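Local coordinates for CurH (PDB 3KG7), which probably removes water from 3-hydroxyacyl chains held on a carrier protein, as the dehydratase domain of the CurH module in curacin polyketide synthesis, at residues P50-S53 / Y54-M57; A60-G63 / V64-V68; I185-K189 / A190-Q194. One frame throughout, in Å; residues are numbered along the deposited sequence.

How the interactions relate
From the N terminus, interaction 1 comes first, at the start of helix 52-62, where the incoming loop is wound into the first turn. Interaction 2 follows at the other end of the same helix, closing the short connection to strand 66-73; the centres of the two lie about 12 Å apart. Interaction 3 comes much later, closing the turn in which the chain leaves strand 181-186 on its way to helix 202-207. All three are in series, so none nests in or crosses another. Helix 202-207 packs on both 50-57 and 185-194, relating interactions 1 and 3 across the double hotdog fold although their nearest atoms stay about 10 Å apart.

Interaction 1 (P50-S53 / Y54-M57); sequences PGVS and YIAM
Gly51 and Tyr54 meet first through the backbone: Tyr54 N donates to Gly51 O at 3.0 Å. Val52 O then receives Ala56 N at 3.1 Å and a weak bond from Ile55 N. Ser53 O takes Met57 N at 2.9 Å, so the opening of helix 52-62 passes from i to i+3 bonds into regular i to i+4 bonding. At the entry to the helix, Pro50 O accepts from both N and OG of Ser53, and OG donates in the carbonyl plane at 2.7 Å.

The apolar contacts run alongside. Ile55 sets its CG1 anti to the carbonyl carbon (chi1 -49°), which turns CD1 back along the helix to Val52 CG1 at 3.9 Å. The Tyr54 ring turns back beside Gly51, with CD2 the ring atom nearest Gly51 O (3.2 Å). The methyl of Ala56 sits by Ser53 O, and CG of Met57, a selenomethionine, flanks the same oxygen.

Within the double hotdog fold, helix 202-207 packs against Val52, Ser53 and Ala56, while Tyr54 lies on strand 117-124 at His119, Ala120 and Met122.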
loop_
_atom_site.group_PDB
_atom_site.type_symbol
_atom_site.label_atom_id
_atom_site.label_comp_id
_atom_site.label_asym_id
_atom_site.label_seq_id
_atom_site.Cartn_x
_atom_site.Cartn_y
_atom_site.Cartn_z
ATOM N N PRO C 50 12.686 14.238 -15.414
ATOM C CA PRO C 50 11.869 15.370 -15.850
ATOM C C PRO C 50 10.396 15.187 -15.442
ATOM O O PRO C 50 9.856 14.065 -15.450
ATOM C CB PRO C 50 12.041 15.374 -17.369
ATOM C CG PRO C 50 12.366 13.955 -17.702
ATOM C CD PRO C 50 13.178 13.440 -16.550
ATOM N N GLY C 51 9.783 16.307 -15.063
ATOM C CA GLY C 51 8.415 16.348 -14.546
ATOM C C GLY C 51 7.387 15.569 -15.338
ATOM O O GLY C 51 6.567 14.851 -14.753
ATOM N N VAL C 52 7.423 15.697 -16.664
ATOM C CA VAL C 52 6.442 15.004 -17.517
ATOM C C VAL C 52 6.400 13.471 -17.341
ATOM O O VAL C 52 5.424 12.828 -17.736
ATOM C CB VAL C 52 6.553 15.391 -19.024
ATOM C CG1 VAL C 52 6.244 16.876 -19.220
ATOM C CG2 VAL C 52 7.917 15.011 -19.613
ATOM N N SER C 53 7.436 12.903 -16.726
ATOM C CA SER C 53 7.490 11.466 -16.434
ATOM C C SER C 53 6.322 11.026 -15.584
ATOM O O SER C 53 5.786 9.930 -15.763
ATOM C CB SER C 53 8.783 11.098 -15.711
ATOM O OG SER C 53 9.900 11.563 -16.435
ATOM N N TYR C 54 5.932 11.878 -14.647
ATOM C CA TYR C 54 4.825 11.548 -13.754
ATOM C C TYR C 54 3.495 11.512 -14.489
ATOM O O TYR C 54 2.624 10.722 -14.137
ATOM C CB TYR C 54 4.806 12.488 -12.546
ATOM C CG TYR C 54 6.160 12.546 -11.883
ATOM C CD1 TYR C 54 6.760 11.393 -11.387
ATOM C CD2 TYR C 54 6.859 13.747 -11.780
ATOM C CE1 TYR C 54 8.019 11.436 -10.799
ATOM C CE2 TYR C 54 8.104 13.799 -11.180
ATOM C CZ TYR C 54 8.678 12.644 -10.699
ATOM O OH TYR C 54 9.908 12.691 -10.107
ATOM N N ILE C 55 3.360 12.337 -15.530
ATOM C CA ILE C 55 2.189 12.286 -16.388
ATOM C C ILE C 55 2.174 10.929 -17.077
ATOM O O ILE C 55 1.140 10.247 -17.103
ATOM C CB ILE C 55 2.159 13.417 -17.445
ATOM C CG1 ILE C 55 2.440 14.781 -16.799
ATOM C CG2 ILE C 55 0.797 13.431 -18.152
ATOM C CD1 ILE C 55 2.748 15.898 -17.782
ATOM N N ALA C 56 3.331 10.543 -17.618
ATOM C CA ALA C 56 3.520 9.239 -18.235
ATOM C C ALA C 56 3.062 8.134 -17.305
ATOM O O ALA C 56 2.302 7.251 -17.713
ATOM C CB ALA C 56 4.965 9.045 -18.584
HETATM N N MSE C 57 3.510 8.203 -16.052
HETATM C CA MSE C 57 3.188 7.175 -15.054
HETATM C C MSE C 57 1.689 7.093 -14.780
HETATM O O MSE C 57 1.111 6.007 -14.720
HETATM C CB MSE C 57 3.939 7.432 -13.752
HETATM C CG MSE C 57 5.422 7.209 -13.868
HETATM SE SE MSE C 57 6.319 7.588 -12.190
HETATM C CE MSE C 57 5.990 5.923 -11.239
#

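Interaction 2 (A60-G63 / V64-V68); sequences AAVG and VPAAV
The peptide group joining Gly63 to Val64 is the flat group that Ala66 meets, in the short connection between helix 52-62 and strand 66-73 of the double hotdog fold. The methyl comes to the oxygen end of this peptide, roughly 20° out of its plane: Ala66 CB lies 3.3 Å from Gly63 O, with a C=O...CB angle of about 145°. A second flat group, the peptide between Val64 and Pro65, is cis, and it brings Val64 CA to within 3.0 Å of Pro65 CA.

The helix ends at Val62. Gly63 departs from helical geometry with a positive phi of 81°, a conformation that glycine accepts easily, and the chain swings away from the helix axis. The cis peptide then bends it again, so that Ala66 enters the strand with its CB facing back toward the helix end. No hydrogen bond spans 60-63 and 64-68; across the corner the side-chain contact is a single apolar pair, and strand pairing outside it fixes 66-68 in place.

The strand partners place the corner in the fold. Ala66 and Val68 make backbone hydrogen bonds with Leu236 and Met234 of strand 225-236, and Val62 rests on Val124 of strand 117-124. Leu59, further back in the helix, touches both Ala66 and Val68. In the apolar pair itself, Val62 CG2, placed between the backbone N and the carbonyl carbon, lies 4.0 Å from Ala66 CB.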
loop_
_atom_site.group_PDB
_atom_site.type_symbol
_atom_site.label_atom_id
_atom_site.label_comp_id
_atom_site.label_asym_id
_atom_site.label_seq_id
_atom_site.Cartn_x
_atom_site.Cartn_y
_atom_site.Cartn_z
ATOM N N ALA C 60 -0.088 5.602 -17.514
ATOM C CA ALA C 60 0.122 4.161 -17.468
ATOM C C ALA C 60 -0.771 3.488 -16.429
ATOM O O ALA C 60 -1.180 2.340 -16.617
ATOM C CB ALA C 60 1.584 3.833 -17.225
ATOM N N ALA C 61 -1.100 4.205 -15.354
ATOM C CA ALA C 61 -1.946 3.653 -14.297
ATOM C C ALA C 61 -3.429 3.565 -14.685
ATOM O O ALA C 61 -4.109 2.573 -14.393
ATOM C CB ALA C 61 -1.782 4.443 -13.016
ATOM N N VAL C 62 -3.928 4.600 -15.344
ATOM C CA VAL C 62 -5.358 4.684 -15.658
ATOM C C VAL C 62 -5.695 4.212 -17.073
ATOM O O VAL C 62 -6.852 3.887 -17.348
ATOM C CB VAL C 62 -5.922 6.126 -15.473
ATOM C CG1 VAL C 62 -5.593 6.662 -14.084
ATOM C CG2 VAL C 62 -5.392 7.068 -16.556
ATOM N N GLY C 63 -4.694 4.186 -17.956
ATOM C CA GLY C 63 -4.900 3.804 -19.350
ATOM C C GLY C 63 -5.445 4.944 -20.195
ATOM O O GLY C 63 -6.033 5.897 -19.672
ATOM N N VAL C 64 -5.240 4.856 -21.506
ATOM C CA VAL C 64 -5.744 5.862 -22.450
ATOM C C VAL C 64 -6.932 5.291 -23.206
ATOM O O VAL C 64 -7.051 4.074 -23.297
ATOM C CB VAL C 64 -4.655 6.331 -23.449
ATOM C CG1 VAL C 64 -3.603 7.128 -22.721
ATOM C CG2 VAL C 64 -4.031 5.144 -24.199
ATOM N N PRO C 65 -7.823 6.154 -23.742
ATOM C CA PRO C 65 -7.773 7.623 -23.712
ATOM C C PRO C 65 -8.011 8.185 -22.312
ATOM O O PRO C 65 -8.793 7.629 -21.534
ATOM C CB PRO C 65 -8.900 8.047 -24.658
ATOM C CG PRO C 65 -9.334 6.791 -25.372
ATOM C CD PRO C 65 -9.031 5.672 -24.439
ATOM N N ALA C 66 -7.315 9.273 -22.003
ATOM C CA ALA C 66 -7.361 9.906 -20.695
ATOM C C ALA C 66 -6.947 11.353 -20.825
ATOM O O ALA C 66 -6.313 11.751 -21.803
ATOM C CB ALA C 66 -6.433 9.201 -19.716
ATOM N N ALA C 67 -7.312 12.131 -19.817
ATOM C CA ALA C 67 -6.972 13.539 -19.737
ATOM C C ALA C 67 -6.472 13.829 -18.332
ATOM O O ALA C 67 -7.065 13.389 -17.350
ATOM C CB ALA C 67 -8.182 14.381 -20.051
ATOM N N VAL C 68 -5.362 14.550 -18.233
ATOM C CA VAL C 68 -4.773 14.860 -16.927
ATOM C C VAL C 68 -4.680 16.358 -16.766
ATOM O O VAL C 68 -4.144 17.047 -17.634
ATOM C CB VAL C 68 -3.389 14.220 -16.739
ATOM C CG1 VAL C 68 -2.967 14.325 -15.293
ATOM C CG2 VAL C 68 -3.420 12.747 -17.146
#

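Interaction 3 (I185-K189 / A190-Q194); sequences IEVPK and ALAFQ
Lys189 and Ala190 occupy the apex of a type I beta-turn that runs from Pro188 to Leu191, just after strand 181-186 of the double hotdog fold. At this apex the two side chains splay outward rather than pairing: Lys189 CG stands anti to its own nitrogen (chi1 -180°) and the chain stays extended beyond it, reaching away from the turn on an exposed surface, while the methyl of Ala190 also faces outward.

Leu191 does the inward work. Its N donates to Pro188 O at 2.8 Å, the bond that closes the turn. The same oxygen accepts a second bond, from Ala192 N at 3.0 Å, so two successive amides share one carbonyl oxygen. Leu191 and Pro188 also lie side by side and point the same way: Leu191 CD2 reaches the proline ring at Pro188 CD, 4.0 Å off, and Leu191 CB is 4.0 Å from Pro188 CB. Beyond the turn, the buried Leu191 packs on Trp37 and on Val203 of helix 202-207, and Pro188 on Ala170.

Val187 packs against the flank of the turn. With CG1 anti to the backbone N (chi1 175°), that methyl reaches forward to Ala192 and lies 3.8 Å from its CA, against 4.1 Å between Val187 CG1 and Ala192 CB.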
loop_
_atom_site.group_PDB
_atom_site.type_symbol
_atom_site.label_atom_id
_atom_site.label_comp_id
_atom_site.label_asym_id
_atom_site.label_seq_id
_atom_site.Cartn_x
_atom_site.Cartn_y
_atom_site.Cartn_z
ATOM N N ILE C 185 9.759 12.579 -33.823
ATOM C CA ILE C 185 10.175 11.840 -32.635
ATOM C C ILE C 185 10.036 10.331 -32.824
ATOM O O ILE C 185 9.011 9.857 -33.316
ATOM C CB ILE C 185 9.392 12.319 -31.396
ATOM C CG1 ILE C 185 9.774 13.766 -31.070
ATOM C CG2 ILE C 185 9.656 11.427 -30.199
ATOM C CD1 ILE C 185 8.723 14.516 -30.283
ATOM N N GLU C 186 11.081 9.597 -32.437
ATOM C CA GLU C 186 11.122 8.136 -32.507
ATOM C C GLU C 186 11.697 7.562 -31.207
ATOM O O GLU C 186 12.265 8.300 -30.400
ATOM C CB GLU C 186 11.964 7.676 -33.710
ATOM C CG GLU C 186 13.476 7.937 -33.565
ATOM C CD GLU C 186 14.332 7.197 -34.592
ATOM O OE1 GLU C 186 13.907 6.126 -35.084
ATOM O OE2 GLU C 186 15.444 7.686 -34.898
ATOM N N VAL C 187 11.545 6.251 -31.017
ATOM C CA VAL C 187 12.076 5.543 -29.852
ATOM C C VAL C 187 13.598 5.421 -29.981
ATOM O O VAL C 187 14.081 4.756 -30.905
ATOM C CB VAL C 187 11.474 4.112 -29.741
ATOM C CG1 VAL C 187 12.119 3.315 -28.595
ATOM C CG2 VAL C 187 9.940 4.156 -29.600
ATOM N N PRO C 188 14.364 6.055 -29.062
ATOM C CA PRO C 188 15.820 5.931 -29.145
ATOM C C PRO C 188 16.243 4.470 -29.085
ATOM O O PRO C 188 15.737 3.710 -28.254
ATOM C CB PRO C 188 16.312 6.683 -27.902
ATOM C CG PRO C 188 15.218 7.618 -27.564
ATOM C CD PRO C 188 13.952 6.899 -27.925
ATOM N N LYS C 189 17.158 4.088 -29.971
ATOM C CA LYS C 189 17.630 2.707 -30.069
ATOM C C LYS C 189 18.105 2.160 -28.716
ATOM O O LYS C 189 17.846 1.001 -28.384
ATOM C CB LYS C 189 18.740 2.609 -31.117
ATOM C CG LYS C 189 19.310 1.212 -31.318
ATOM C CD LYS C 189 20.743 1.285 -31.829
ATOM C CE LYS C 189 21.425 -0.062 -31.755
ATOM N NZ LYS C 189 22.895 0.094 -31.832
ATOM N N ALA C 190 18.778 3.009 -27.941
ATOM C CA ALA C 190 19.268 2.644 -26.616
ATOM C C ALA C 190 18.141 2.408 -25.610
ATOM O O ALA C 190 18.299 1.653 -24.656
ATOM C CB ALA C 190 20.224 3.712 -26.104
ATOM N N LEU C 191 16.999 3.044 -25.846
ATOM C CA LEU C 191 15.858 2.976 -24.936
ATOM C C LEU C 191 14.906 1.815 -25.227
ATOM O O LEU C 191 14.272 1.297 -24.313
ATOM C CB LEU C 191 15.098 4.305 -24.968
ATOM C CG LEU C 191 14.153 4.631 -23.809
ATOM C CD1 LEU C 191 14.920 4.943 -22.529
ATOM C CD2 LEU C 191 13.252 5.790 -24.199
ATOM N N ALA C 192 14.823 1.411 -26.494
ATOM C CA ALA C 192 13.883 0.375 -26.967
ATOM C C ALA C 192 13.577 -0.792 -26.008
ATOM O O ALA C 192 12.417 -1.163 -25.853
ATOM C CB ALA C 192 14.320 -0.160 -28.339
ATOM N N PHE C 193 14.603 -1.354 -25.365
ATOM C CA PHE C 193 14.449 -2.516 -24.474
ATOM C C PHE C 193 13.633 -2.221 -23.221
ATOM O O PHE C 193 13.045 -3.123 -22.621
ATOM C CB PHE C 193 15.821 -3.044 -24.040
ATOM C CG PHE C 193 15.765 -4.149 -22.999
ATOM C CD1 PHE C 193 15.800 -5.488 -23.382
ATOM C CD2 PHE C 193 15.693 -3.849 -21.635
ATOM C CE1 PHE C 193 15.766 -6.514 -22.427
ATOM C CE2 PHE C 193 15.646 -4.869 -20.671
ATOM C CZ PHE C 193 15.692 -6.204 -21.069
ATOM N N GLN C 194 13.625 -0.961 -22.815
ATOM C CA GLN C 194 13.019 -0.563 -21.543
ATOM C C GLN C 194 11.514 -0.332 -21.627
ATOM O O GLN C 194 10.844 -0.210 -20.598
ATOM C CB GLN C 194 13.691 0.703 -20.995
ATOM C CG GLN C 194 15.213 0.609 -20.918
ATOM C CD GLN C 194 15.816 1.609 -19.952
ATOM O OE1 GLN C 194 15.549 1.564 -18.751
ATOM N NE2 GLN C 194 16.646 2.509 -20.470
#